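PDB 3KS6: glycerophosphoryl diester phosphodiesterase from Agrobacterium tumefaciens str. C58, which adopts the TIM-barrel fold of the glycerophosphoryl diester phosphodiesterase family and carries a magnesium ion held by three acidic side chains. Local coordinates for residues 4-10 with 31-37; 10-14 with 232-236; 100-106 with 134-140; 207-213 with 226-232. All coordinates share one frame; numbering follows the deposited sequence.

Contact 1: residues 4-10 with 31-37; sequences RIASHRG and LEEVEFD. With MG (magnesium ion), chain F; ACT (acetate ion), chain H.
The carbonyl O of I5 takes two backbone N-H groups, from E32 N and E33 N, both at 3.2 Å, where segment 31-37 enters its strand. E32 answers with its side chain: a bend at chi2 (74°) folds OE1 back to 2.9 Å from I5 N in a nearly straight bond, while R241 salt-bridges the same oxygen. CB of E32 lies against one face of the R4 guanidinium. The edge of that group serves E33, R4 NH2 lying 3.1 Å from OE2 in a salt bridge on the carboxylate's anti side. Parallel pairing continues through S7 O, 2.8 Å from E35 N. Toward the C-terminal ends of the strands, where TIM barrels carry their sites, E35 OE2 and D37 OD1 each lie 2.1 Å from the magnesium ion, with E105 in the shell. A metal-bound water donates to the second oxygens of both carboxylates and accepts from R9 NE. R9 NH2 holds OXT of an acetate, probably from the crystallisation liquor, at 2.7 Å; H8 NE2 bonds it too, and H8 ND1 bonds D232 OD1. Strand 4-8 runs between strands 33-40 and 228-231; S7 and L31 pack on P234 of helix 234-249, V34 on helix 20-27.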
# COMPACT_ATOMS: atom_id res chain seq x y z
N ARG A 4 12.28 -0.84 6.20
CA ARG A 4 11.87 0.16 5.24
C ARG A 4 10.56 0.80 5.69
O ARG A 4 9.76 0.18 6.42
CB ARG A 4 11.73 -0.44 3.84
CG ARG A 4 13.05 -0.95 3.26
CD ARG A 4 12.86 -1.99 2.16
NE ARG A 4 12.19 -1.45 0.97
CZ ARG A 4 12.78 -0.68 0.05
NH1 ARG A 4 14.06 -0.34 0.15
NH2 ARG A 4 12.07 -0.24 -0.99
N ILE A 5 10.38 2.06 5.30
CA ILE A 5 9.22 2.86 5.64
C ILE A 5 8.44 3.17 4.37
O ILE A 5 9.01 3.68 3.38
CB ILE A 5 9.60 4.19 6.30
CG1 ILE A 5 10.20 3.95 7.68
CG2 ILE A 5 8.35 5.12 6.44
CD1 ILE A 5 10.78 5.20 8.33
N ALA A 6 7.13 2.88 4.40
CA ALA A 6 6.23 3.22 3.30
C ALA A 6 5.16 4.20 3.79
O ALA A 6 4.52 3.96 4.78
CB ALA A 6 5.56 1.96 2.69
N SER A 7 4.97 5.30 3.06
CA SER A 7 4.01 6.32 3.44
C SER A 7 2.60 5.91 3.00
O SER A 7 2.33 5.85 1.81
CB SER A 7 4.39 7.63 2.77
OG SER A 7 3.48 8.67 3.00
N HIS A 8 1.72 5.66 3.98
CA HIS A 8 0.39 5.09 3.73
C HIS A 8 -0.52 6.13 3.11
O HIS A 8 -0.85 7.12 3.74
CB HIS A 8 -0.19 4.54 5.04
CG HIS A 8 -1.46 3.74 4.87
ND1 HIS A 8 -2.64 4.05 5.53
CD2 HIS A 8 -1.71 2.61 4.16
CE1 HIS A 8 -3.57 3.17 5.19
NE2 HIS A 8 -3.03 2.27 4.39
N ARG A 9 -0.89 5.90 1.87
CA ARG A 9 -1.76 6.80 1.13
C ARG A 9 -1.16 8.22 1.01
O ARG A 9 -1.88 9.21 0.89
CB ARG A 9 -3.17 6.86 1.75
CG ARG A 9 -3.76 5.49 2.05
CD ARG A 9 -5.20 5.56 2.51
NE ARG A 9 -5.60 4.29 3.12
CZ ARG A 9 -6.64 4.11 3.91
NH1 ARG A 9 -7.46 5.10 4.22
NH2 ARG A 9 -6.85 2.90 4.42
N GLY A 10 0.17 8.31 1.01
CA GLY A 10 0.84 9.58 0.97
C GLY A 10 1.00 10.24 2.33
O GLY A 10 1.50 11.34 2.38
N LEU A 31 12.44 8.36 2.96
CA LEU A 31 11.81 7.06 3.19
C LEU A 31 11.86 6.35 1.85
O LEU A 31 12.29 6.92 0.85
CB LEU A 31 10.39 7.17 3.79
CG LEU A 31 9.39 8.16 3.18
CD1 LEU A 31 9.13 7.89 1.69
CD2 LEU A 31 8.08 8.20 4.00
N GLU A 32 11.40 5.11 1.81
CA GLU A 32 11.67 4.24 0.68
C GLU A 32 10.52 4.00 -0.25
O GLU A 32 10.76 3.76 -1.42
CB GLU A 32 12.16 2.90 1.19
CG GLU A 32 13.56 2.98 1.83
CD GLU A 32 13.52 3.62 3.18
OE1 GLU A 32 12.61 3.23 3.93
OE2 GLU A 32 14.38 4.49 3.51
N GLU A 33 9.29 4.02 0.26
CA GLU A 33 8.11 3.78 -0.58
C GLU A 33 6.93 4.67 -0.24
O GLU A 33 6.80 5.20 0.87
CB GLU A 33 7.66 2.31 -0.44
CG GLU A 33 8.65 1.29 -0.95
CD GLU A 33 8.30 -0.15 -0.56
OE1 GLU A 33 7.24 -0.37 0.04
OE2 GLU A 33 9.12 -1.05 -0.81
N VAL A 34 6.08 4.84 -1.23
CA VAL A 34 4.77 5.45 -1.06
C VAL A 34 3.77 4.35 -1.34
O VAL A 34 3.91 3.61 -2.32
CB VAL A 34 4.54 6.67 -1.96
CG1 VAL A 34 4.55 6.30 -3.44
CG2 VAL A 34 3.22 7.40 -1.58
N GLU A 35 2.78 4.19 -0.44
CA GLU A 35 1.72 3.21 -0.63
C GLU A 35 0.45 3.89 -1.14
O GLU A 35 0.11 4.98 -0.69
CB GLU A 35 1.43 2.42 0.66
CG GLU A 35 0.51 1.18 0.41
CD GLU A 35 -0.99 1.45 0.52
OE1 GLU A 35 -1.40 2.53 0.93
OE2 GLU A 35 -1.78 0.54 0.17
N PHE A 36 -0.27 3.23 -2.05
CA PHE A 36 -1.53 3.74 -2.57
C PHE A 36 -2.34 2.60 -3.18
O PHE A 36 -1.80 1.54 -3.49
CB PHE A 36 -1.25 4.83 -3.63
CG PHE A 36 -0.42 4.33 -4.78
CD1 PHE A 36 0.96 4.28 -4.66
CD2 PHE A 36 -1.02 3.84 -5.93
CE1 PHE A 36 1.73 3.79 -5.66
CE2 PHE A 36 -0.25 3.34 -6.96
CZ PHE A 36 1.14 3.34 -6.84
N ASP A 37 -3.63 2.86 -3.33
CA ASP A 37 -4.61 1.89 -3.85
C ASP A 37 -5.19 2.50 -5.14
O ASP A 37 -5.21 3.70 -5.31
CB ASP A 37 -5.74 1.70 -2.84
CG ASP A 37 -5.25 1.69 -1.40
OD1 ASP A 37 -4.65 0.66 -0.96
OD2 ASP A 37 -5.45 2.70 -0.70
MG MG F . -3.71 0.23 0.84
C ACT H . -5.35 -0.30 5.21
O ACT H . -5.06 0.02 6.40
OXT ACT H . -5.36 0.60 4.33
CH3 ACT H . -5.68 -1.72 4.85
O HOH W 1 9.85 -3.33 0.92
O HOH W 2 -3.86 2.28 1.37
O HOH W 3 -5.53 -0.08 1.82

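Contact 2: residues 10-14 with 232-236; sequences GGTLE and DRPTL
E14 and T235 cross at a slant, the extended glutamate reaching over the amino end of helix 234-249 so that both its oxygens are gripped by one residue. T235 OG1 donates to E14 OE1 at 2.6 Å from the syn side, and T235 N donates to OE2 at 2.9 Å along that oxygen's syn lone pair. Two such bonds fix the carboxylate's rotation, and the helix start would probably steady its negative charge. OE2 also rests on the proline ring, 3.2 Å from P234 CD. T12 and D232 instead lie side by side and point the same way, with T12 OG1 2.8 Å from D232 OD1; that oxygen accepts from H8 ND1, and the threonine hydroxyl has H8 O as well as OD1 within reach of its one proton. L13 comes over a face of the R233 guanidinium, its CD1 3.5 Å from NH1, while NH1 itself bonds H213 O. Backbone joins the two pieces where L13 N donates to D232 O at 3.2 Å. Short helix 12-15, just after strand 4-8, is thereby pinned to the start of helix 234-249, which follows strand 228-231; P234 also touches M29 and L31.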
# COMPACT_ATOMS: atom_id res chain seq x y z
N GLY A 10 0.17 8.31 1.01
CA GLY A 10 0.84 9.58 0.97
C GLY A 10 1.00 10.24 2.33
O GLY A 10 1.50 11.34 2.38
N GLY A 11 0.53 9.58 3.41
CA GLY A 11 0.68 10.05 4.80
C GLY A 11 -0.64 10.63 5.31
O GLY A 11 -0.72 11.83 5.63
N THR A 12 -1.64 9.76 5.43
CA THR A 12 -3.03 10.16 5.70
C THR A 12 -3.20 11.16 6.84
O THR A 12 -3.91 12.14 6.71
CB THR A 12 -3.89 8.90 6.03
OG1 THR A 12 -3.64 7.90 5.03
CG2 THR A 12 -5.39 9.20 6.05
N LEU A 13 -2.57 10.88 7.96
CA LEU A 13 -2.81 11.65 9.16
C LEU A 13 -2.01 12.93 9.19
O LEU A 13 -2.18 13.70 10.12
CB LEU A 13 -2.54 10.81 10.39
CG LEU A 13 -3.58 9.74 10.74
CD1 LEU A 13 -3.16 9.01 12.00
CD2 LEU A 13 -4.94 10.39 10.94
N GLU A 14 -1.12 13.14 8.20
CA GLU A 14 -0.39 14.40 8.07
C GLU A 14 -1.02 15.30 6.98
O GLU A 14 -1.10 16.53 7.15
CB GLU A 14 1.09 14.14 7.70
CG GLU A 14 1.86 13.41 8.80
CD GLU A 14 3.32 13.14 8.50
OE1 GLU A 14 3.93 13.84 7.68
OE2 GLU A 14 3.87 12.21 9.15
N ASP A 232 0.67 6.04 8.48
CA ASP A 232 -0.01 7.30 8.24
C ASP A 232 0.76 8.50 8.78
O ASP A 232 0.31 9.64 8.58
CB ASP A 232 -1.41 7.31 8.89
CG ASP A 232 -2.44 6.57 8.08
OD1 ASP A 232 -2.19 6.29 6.88
OD2 ASP A 232 -3.52 6.30 8.66
N ARG A 233 1.89 8.25 9.47
CA ARG A 233 2.73 9.32 10.03
C ARG A 233 4.20 9.15 9.60
O ARG A 233 5.08 8.89 10.44
CB ARG A 233 2.60 9.35 11.56
CG ARG A 233 1.21 9.82 12.04
CD ARG A 233 1.26 10.22 13.53
NE ARG A 233 -0.01 10.80 14.04
CZ ARG A 233 -1.02 10.12 14.61
NH1 ARG A 233 -1.01 8.79 14.70
NH2 ARG A 233 -2.09 10.78 15.06
N PRO A 234 4.45 9.30 8.31
CA PRO A 234 5.78 9.07 7.75
C PRO A 234 6.85 9.97 8.36
O PRO A 234 7.98 9.53 8.57
CB PRO A 234 5.58 9.36 6.27
CG PRO A 234 4.33 10.25 6.18
CD PRO A 234 3.48 9.66 7.25
N THR A 235 6.50 11.21 8.68
CA THR A 235 7.45 12.16 9.24
C THR A 235 7.94 11.64 10.59
O THR A 235 9.13 11.58 10.85
CB THR A 235 6.84 13.57 9.30
OG1 THR A 235 6.49 14.01 7.96
CG2 THR A 235 7.83 14.54 9.95
N LEU A 236 7.00 11.19 11.43
CA LEU A 236 7.31 10.60 12.74
C LEU A 236 8.07 9.32 12.60
O LEU A 236 9.01 9.08 13.34
CB LEU A 236 6.01 10.35 13.54
CG LEU A 236 6.16 9.61 14.88
CD1 LEU A 236 7.01 10.45 15.86
CD2 LEU A 236 4.80 9.25 15.49
O HOH W 4 3.88 12.61 11.54

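Contact 3: residues 100-106 with 134-140; sequences VNFRCEI and RTTFSSF. With MG (magnesium ion), chain F.
S138 OG sits between its own backbone N and carbonyl carbon (chi1 63°), a rotation that sets it 3.3 Å from E105 CB, while E105 stretches away from its strand with CG opposite the backbone N (chi1 -168°). The extended glutamate thus delivers OE1 to the magnesium ion at 2.0 Å, and OE2 lies at the edge of the F140 ring, 3.4 Å from CD1. A water donating to OE2 and to I106 O accepts from F140 N, tying that carboxylate oxygen to both segments. Another water takes R103 NE and S138 OG. At the other end R134, bent at chi3, brings its guanidinium edge to two oxygens in its plane: NE is 2.9 Å from N101 OD1, and NH2 is 2.9 Å from V100 O, the NH2 donor standing above the plane of that carbonyl. The planes of the N101 amide and the R134 guanidinium are 66° apart. Between these ends a run of parallel-strand bonds begins with F102 N to R134 O and ends with I106 N to S138 O, C104 N lying 2.8 Å from T136 O. On the far face from E105, C104 SG approaches the F137 ring obliquely, and T135 CG2 meets C104 CB at 3.7 Å. Strands 101-106 and 135-139 belong to a beta-alpha-beta unit whose helix 118-128 packs on F102, C104, T135 and F137; strands 33-40 and 156-160 flank the pair.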
# COMPACT_ATOMS: atom_id res chain seq x y z
N VAL A 100 12.00 7.68 -4.06
CA VAL A 100 10.93 6.87 -3.41
C VAL A 100 10.19 6.03 -4.47
O VAL A 100 9.83 6.55 -5.52
CB VAL A 100 9.95 7.81 -2.68
CG1 VAL A 100 8.76 7.04 -2.02
CG2 VAL A 100 10.73 8.64 -1.64
N ASN A 101 9.94 4.76 -4.16
CA ASN A 101 9.33 3.84 -5.09
C ASN A 101 7.91 3.50 -4.69
O ASN A 101 7.44 4.00 -3.69
CB ASN A 101 10.20 2.63 -5.22
CG ASN A 101 11.52 2.95 -5.90
OD1 ASN A 101 11.60 3.85 -6.74
ND2 ASN A 101 12.54 2.24 -5.53
N PHE A 102 7.24 2.69 -5.51
CA PHE A 102 5.80 2.48 -5.36
C PHE A 102 5.49 1.16 -4.67
O PHE A 102 6.13 0.14 -4.98
CB PHE A 102 5.14 2.40 -6.74
CG PHE A 102 4.83 3.73 -7.43
CD1 PHE A 102 5.02 4.96 -6.84
CD2 PHE A 102 4.20 3.70 -8.68
CE1 PHE A 102 4.66 6.14 -7.49
CE2 PHE A 102 3.84 4.90 -9.32
CZ PHE A 102 4.09 6.11 -8.71
N ARG A 103 4.49 1.19 -3.79
CA ARG A 103 3.85 0.01 -3.22
C ARG A 103 2.35 0.17 -3.62
O ARG A 103 1.60 0.98 -3.06
CB ARG A 103 4.07 -0.07 -1.70
CG ARG A 103 3.27 -1.18 -0.98
CD ARG A 103 3.43 -1.02 0.47
NE ARG A 103 2.53 -1.82 1.30
CZ ARG A 103 2.92 -2.70 2.22
NH1 ARG A 103 4.21 -2.93 2.50
NH2 ARG A 103 1.98 -3.30 2.93
N CYS A 104 1.97 -0.57 -4.64
CA CYS A 104 0.67 -0.44 -5.27
C CYS A 104 -0.30 -1.51 -4.78
O CYS A 104 -0.03 -2.68 -4.99
CB CYS A 104 0.88 -0.57 -6.79
SG CYS A 104 -0.63 -0.53 -7.77
N GLU A 105 -1.44 -1.13 -4.21
CA GLU A 105 -2.41 -2.14 -3.75
C GLU A 105 -3.56 -2.29 -4.72
O GLU A 105 -4.15 -1.30 -5.14
CB GLU A 105 -2.97 -1.80 -2.35
CG GLU A 105 -3.74 -2.97 -1.74
CD GLU A 105 -4.33 -2.67 -0.38
OE1 GLU A 105 -3.84 -1.74 0.32
OE2 GLU A 105 -5.34 -3.35 -0.05
N ILE A 106 -3.85 -3.53 -5.06
CA ILE A 106 -4.97 -3.92 -5.93
C ILE A 106 -6.16 -4.27 -5.03
O ILE A 106 -6.14 -5.27 -4.28
CB ILE A 106 -4.59 -5.16 -6.75
CG1 ILE A 106 -3.34 -4.89 -7.59
CG2 ILE A 106 -5.76 -5.57 -7.70
CD1 ILE A 106 -3.52 -3.68 -8.55
N ARG A 134 9.79 0.18 -10.78
CA ARG A 134 9.90 0.72 -9.44
C ARG A 134 8.69 0.39 -8.59
O ARG A 134 8.44 1.07 -7.61
CB ARG A 134 10.09 2.22 -9.50
CG ARG A 134 11.39 2.64 -10.20
CD ARG A 134 11.44 4.15 -10.48
NE ARG A 134 11.14 4.98 -9.33
CZ ARG A 134 10.95 6.29 -9.38
NH1 ARG A 134 11.04 6.96 -10.53
NH2 ARG A 134 10.67 6.94 -8.26
N THR A 135 7.95 -0.65 -8.93
CA THR A 135 6.72 -0.96 -8.21
C THR A 135 6.76 -2.36 -7.57
O THR A 135 7.25 -3.34 -8.17
CB THR A 135 5.49 -0.87 -9.16
OG1 THR A 135 5.39 0.45 -9.66
CG2 THR A 135 4.18 -1.22 -8.41
N THR A 136 6.27 -2.41 -6.33
CA THR A 136 5.92 -3.65 -5.62
C THR A 136 4.40 -3.67 -5.55
O THR A 136 3.78 -2.64 -5.30
CB THR A 136 6.49 -3.65 -4.17
OG1 THR A 136 7.90 -3.89 -4.22
CG2 THR A 136 5.83 -4.70 -3.29
N PHE A 137 3.79 -4.84 -5.75
CA PHE A 137 2.35 -4.96 -5.71
C PHE A 137 1.88 -5.68 -4.46
O PHE A 137 2.51 -6.64 -4.01
CB PHE A 137 1.81 -5.74 -6.93
CG PHE A 137 2.05 -5.04 -8.23
CD1 PHE A 137 1.12 -4.12 -8.71
CD2 PHE A 137 3.17 -5.32 -8.99
CE1 PHE A 137 1.32 -3.48 -9.92
CE2 PHE A 137 3.40 -4.66 -10.21
CZ PHE A 137 2.44 -3.77 -10.68
N SER A 138 0.73 -5.26 -3.95
CA SER A 138 0.18 -5.87 -2.74
C SER A 138 -1.33 -6.06 -2.94
O SER A 138 -1.91 -5.40 -3.77
CB SER A 138 0.38 -4.95 -1.54
OG SER A 138 -0.31 -3.72 -1.70
N SER A 139 -1.92 -6.99 -2.19
CA SER A 139 -3.38 -7.15 -2.19
C SER A 139 -3.77 -8.00 -1.04
O SER A 139 -2.96 -8.85 -0.62
CB SER A 139 -3.83 -7.89 -3.45
OG SER A 139 -5.23 -7.90 -3.55
N PHE A 140 -4.98 -7.80 -0.51
CA PHE A 140 -5.54 -8.75 0.46
C PHE A 140 -6.12 -9.99 -0.24
O PHE A 140 -6.36 -11.00 0.43
CB PHE A 140 -6.66 -8.12 1.27
CG PHE A 140 -6.20 -7.20 2.35
CD1 PHE A 140 -5.96 -5.85 2.10
CD2 PHE A 140 -5.98 -7.67 3.63
CE1 PHE A 140 -5.55 -5.00 3.10
CE2 PHE A 140 -5.54 -6.80 4.64
CZ PHE A 140 -5.35 -5.48 4.36
MG MG F . -3.71 0.23 0.84
O HOH W 5 8.77 -0.62 -4.33
O HOH W 6 -0.31 -1.98 0.41
O HOH W 7 -6.36 -5.44 -1.39
O HOH W 2 -3.86 2.28 1.37
O HOH W 3 -5.53 -0.08 1.82

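Contact 4: residues 207-213 with 226-232; sequences FGCWAAH and VKVFTTD
Strands 207-210 and 228-231 run almost parallel, 6° apart with axes 4.6 Å from each other, bridged at C209 and F229 by bonds from C209 N to V228 O and from T230 N to C209 O. K227 N extends the pairing to F207 O, and A212 N to T230 O. F229 CA also comes 3.1 Å from C209 O in a CA-H...O contact, and G208, with no side chain, lets its CA lie near V228 O. On the helix-facing side, V226 CG1 meets the edge of the F207 ring, 3.9 Å from CE2, and touches C209 SG; the F229 ring reaches A212 CB obliquely, CD1 being 3.8 Å away. Helix 215-224, which joins these strands as the crossover of a beta-alpha-beta unit of the TIM barrel, packs on F229, and helix 194-202 on F207. T230 places its hydroxyl against W210, OG1 3.1 Å from CB, and that hydroxyl bonds an unidentified ligand; the indole NE1 goes to G186 O. Beyond the strands A212 centres an inverse gamma turn, and T231 OG1 holds its carbonyl O at 2.7 Å. H213 then stacks on D232: ring and carboxylate are 4° from parallel, with OD2 over the ring centre and OD1 accepting from H8 ND1, while A211 backs the opposite face. D232 N donates to H213 ND1 at 2.9 Å, tilted from the ring plane. ND1 therefore acts as an acceptor, so a neutral ring would probably carry its proton on NE2, and the bond and covered faces fix the ring's rotation.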
# COMPACT_ATOMS: atom_id res chain seq x y z
N PHE A 207 8.73 -10.84 5.97
CA PHE A 207 7.73 -10.44 6.96
C PHE A 207 7.72 -8.94 7.17
O PHE A 207 8.71 -8.36 7.60
CB PHE A 207 8.00 -11.12 8.33
CG PHE A 207 6.96 -10.80 9.41
CD1 PHE A 207 5.74 -11.50 9.47
CD2 PHE A 207 7.19 -9.81 10.34
CE1 PHE A 207 4.79 -11.21 10.43
CE2 PHE A 207 6.23 -9.51 11.32
CZ PHE A 207 5.03 -10.19 11.35
N GLY A 208 6.58 -8.32 6.92
CA GLY A 208 6.39 -6.92 7.18
C GLY A 208 5.02 -6.59 7.77
O GLY A 208 4.20 -7.48 8.00
N CYS A 209 4.79 -5.30 8.00
CA CYS A 209 3.58 -4.87 8.68
C CYS A 209 2.89 -3.68 8.03
O CYS A 209 3.42 -3.01 7.12
CB CYS A 209 3.86 -4.58 10.18
SG CYS A 209 4.62 -5.94 11.05
N TRP A 210 1.67 -3.44 8.49
CA TRP A 210 0.88 -2.29 8.06
C TRP A 210 0.06 -1.77 9.26
O TRP A 210 0.01 -2.41 10.33
CB TRP A 210 -0.00 -2.59 6.83
CG TRP A 210 -0.76 -3.87 6.89
CD1 TRP A 210 -0.32 -5.08 6.53
CD2 TRP A 210 -2.13 -4.04 7.33
NE1 TRP A 210 -1.31 -6.03 6.73
CE2 TRP A 210 -2.43 -5.40 7.20
CE3 TRP A 210 -3.12 -3.17 7.79
CZ2 TRP A 210 -3.67 -5.92 7.57
CZ3 TRP A 210 -4.35 -3.68 8.13
CH2 TRP A 210 -4.62 -5.04 8.02
N ALA A 211 -0.45 -0.58 9.10
CA ALA A 211 -1.25 0.14 10.10
C ALA A 211 -0.45 0.63 11.31
O ALA A 211 -1.00 0.75 12.39
CB ALA A 211 -2.52 -0.67 10.55
N ALA A 212 0.84 0.92 11.10
CA ALA A 212 1.74 1.38 12.18
C ALA A 212 1.69 2.89 12.23
O ALA A 212 2.55 3.57 11.69
CB ALA A 212 3.12 0.91 11.94
N HIS A 213 0.67 3.42 12.88
CA HIS A 213 0.39 4.86 12.86
C HIS A 213 0.80 5.65 14.12
O HIS A 213 0.97 6.87 14.03
CB HIS A 213 -1.10 5.08 12.61
CG HIS A 213 -1.61 4.37 11.40
ND1 HIS A 213 -0.92 4.31 10.21
CD2 HIS A 213 -2.75 3.68 11.20
CE1 HIS A 213 -1.63 3.63 9.32
NE2 HIS A 213 -2.74 3.23 9.90
N VAL A 226 11.28 -5.67 11.28
CA VAL A 226 10.46 -6.15 10.16
C VAL A 226 10.97 -5.56 8.83
O VAL A 226 11.67 -4.55 8.82
CB VAL A 226 8.96 -5.85 10.39
CG1 VAL A 226 8.47 -6.40 11.76
CG2 VAL A 226 8.64 -4.37 10.21
N LYS A 227 10.62 -6.19 7.71
CA LYS A 227 11.12 -5.76 6.43
C LYS A 227 10.69 -4.35 6.09
O LYS A 227 11.47 -3.55 5.58
CB LYS A 227 10.67 -6.73 5.31
CG LYS A 227 11.19 -6.35 3.95
CD LYS A 227 10.75 -7.37 2.86
CE LYS A 227 11.22 -6.92 1.47
NZ LYS A 227 10.93 -8.00 0.50
N VAL A 228 9.40 -4.07 6.31
CA VAL A 228 8.81 -2.81 5.90
C VAL A 228 7.54 -2.66 6.71
O VAL A 228 6.97 -3.68 7.17
CB VAL A 228 8.45 -2.84 4.41
CG1 VAL A 228 7.48 -4.00 4.09
CG2 VAL A 228 7.87 -1.46 3.93
N PHE A 229 7.13 -1.40 6.90
CA PHE A 229 5.79 -1.09 7.44
C PHE A 229 5.22 0.10 6.75
O PHE A 229 5.96 1.00 6.33
CB PHE A 229 5.78 -0.90 8.96
CG PHE A 229 6.62 0.26 9.46
CD1 PHE A 229 6.05 1.49 9.63
CD2 PHE A 229 7.95 0.08 9.84
CE1 PHE A 229 6.82 2.61 10.08
CE2 PHE A 229 8.73 1.16 10.33
CZ PHE A 229 8.15 2.41 10.45
N THR A 230 3.89 0.11 6.57
CA THR A 230 3.19 1.30 6.12
C THR A 230 2.73 2.11 7.33
O THR A 230 2.44 1.58 8.40
CB THR A 230 1.99 1.00 5.26
OG1 THR A 230 1.06 0.19 6.00
CG2 THR A 230 2.45 0.31 3.91
N THR A 231 2.73 3.44 7.17
CA THR A 231 2.37 4.37 8.24
C THR A 231 1.68 5.61 7.73
O THR A 231 2.05 6.19 6.71
CB THR A 231 3.62 4.82 9.09
OG1 THR A 231 3.25 5.72 10.17
CG2 THR A 231 4.69 5.48 8.19
N ASP A 232 0.67 6.04 8.48
CA ASP A 232 -0.01 7.30 8.24
C ASP A 232 0.76 8.50 8.78
O ASP A 232 0.31 9.64 8.58
CB ASP A 232 -1.41 7.31 8.89
CG ASP A 232 -2.44 6.57 8.08
OD1 ASP A 232 -2.19 6.29 6.88
OD2 ASP A 232 -3.52 6.30 8.66

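Contacts 1, 3 and 4 pair strands of one curled sheet; contact 2 lies at the C-terminal rim, where the chain leaves strands 4-8 and 228-231 for helices 12-15 and 234-249. Contact 1 is central: its centre lies about 9 Å from each of the others, whereas those of contacts 2 and 3 are about 17 Å apart without touching. Strand 33-40 neighbours strand 101-106, joining contacts 1 and 3. Strand 4-8 neighbours strand 228-231, joining contacts 1 and 4 and closing the TIM barrel, first strand to last. Contacts 1, 3 and 4 follow in series; the loop closed by contact 2 encloses contacts 3 and 4. Contacts 1 and 3 share the magnesium ion, so neighbouring strands assemble its site.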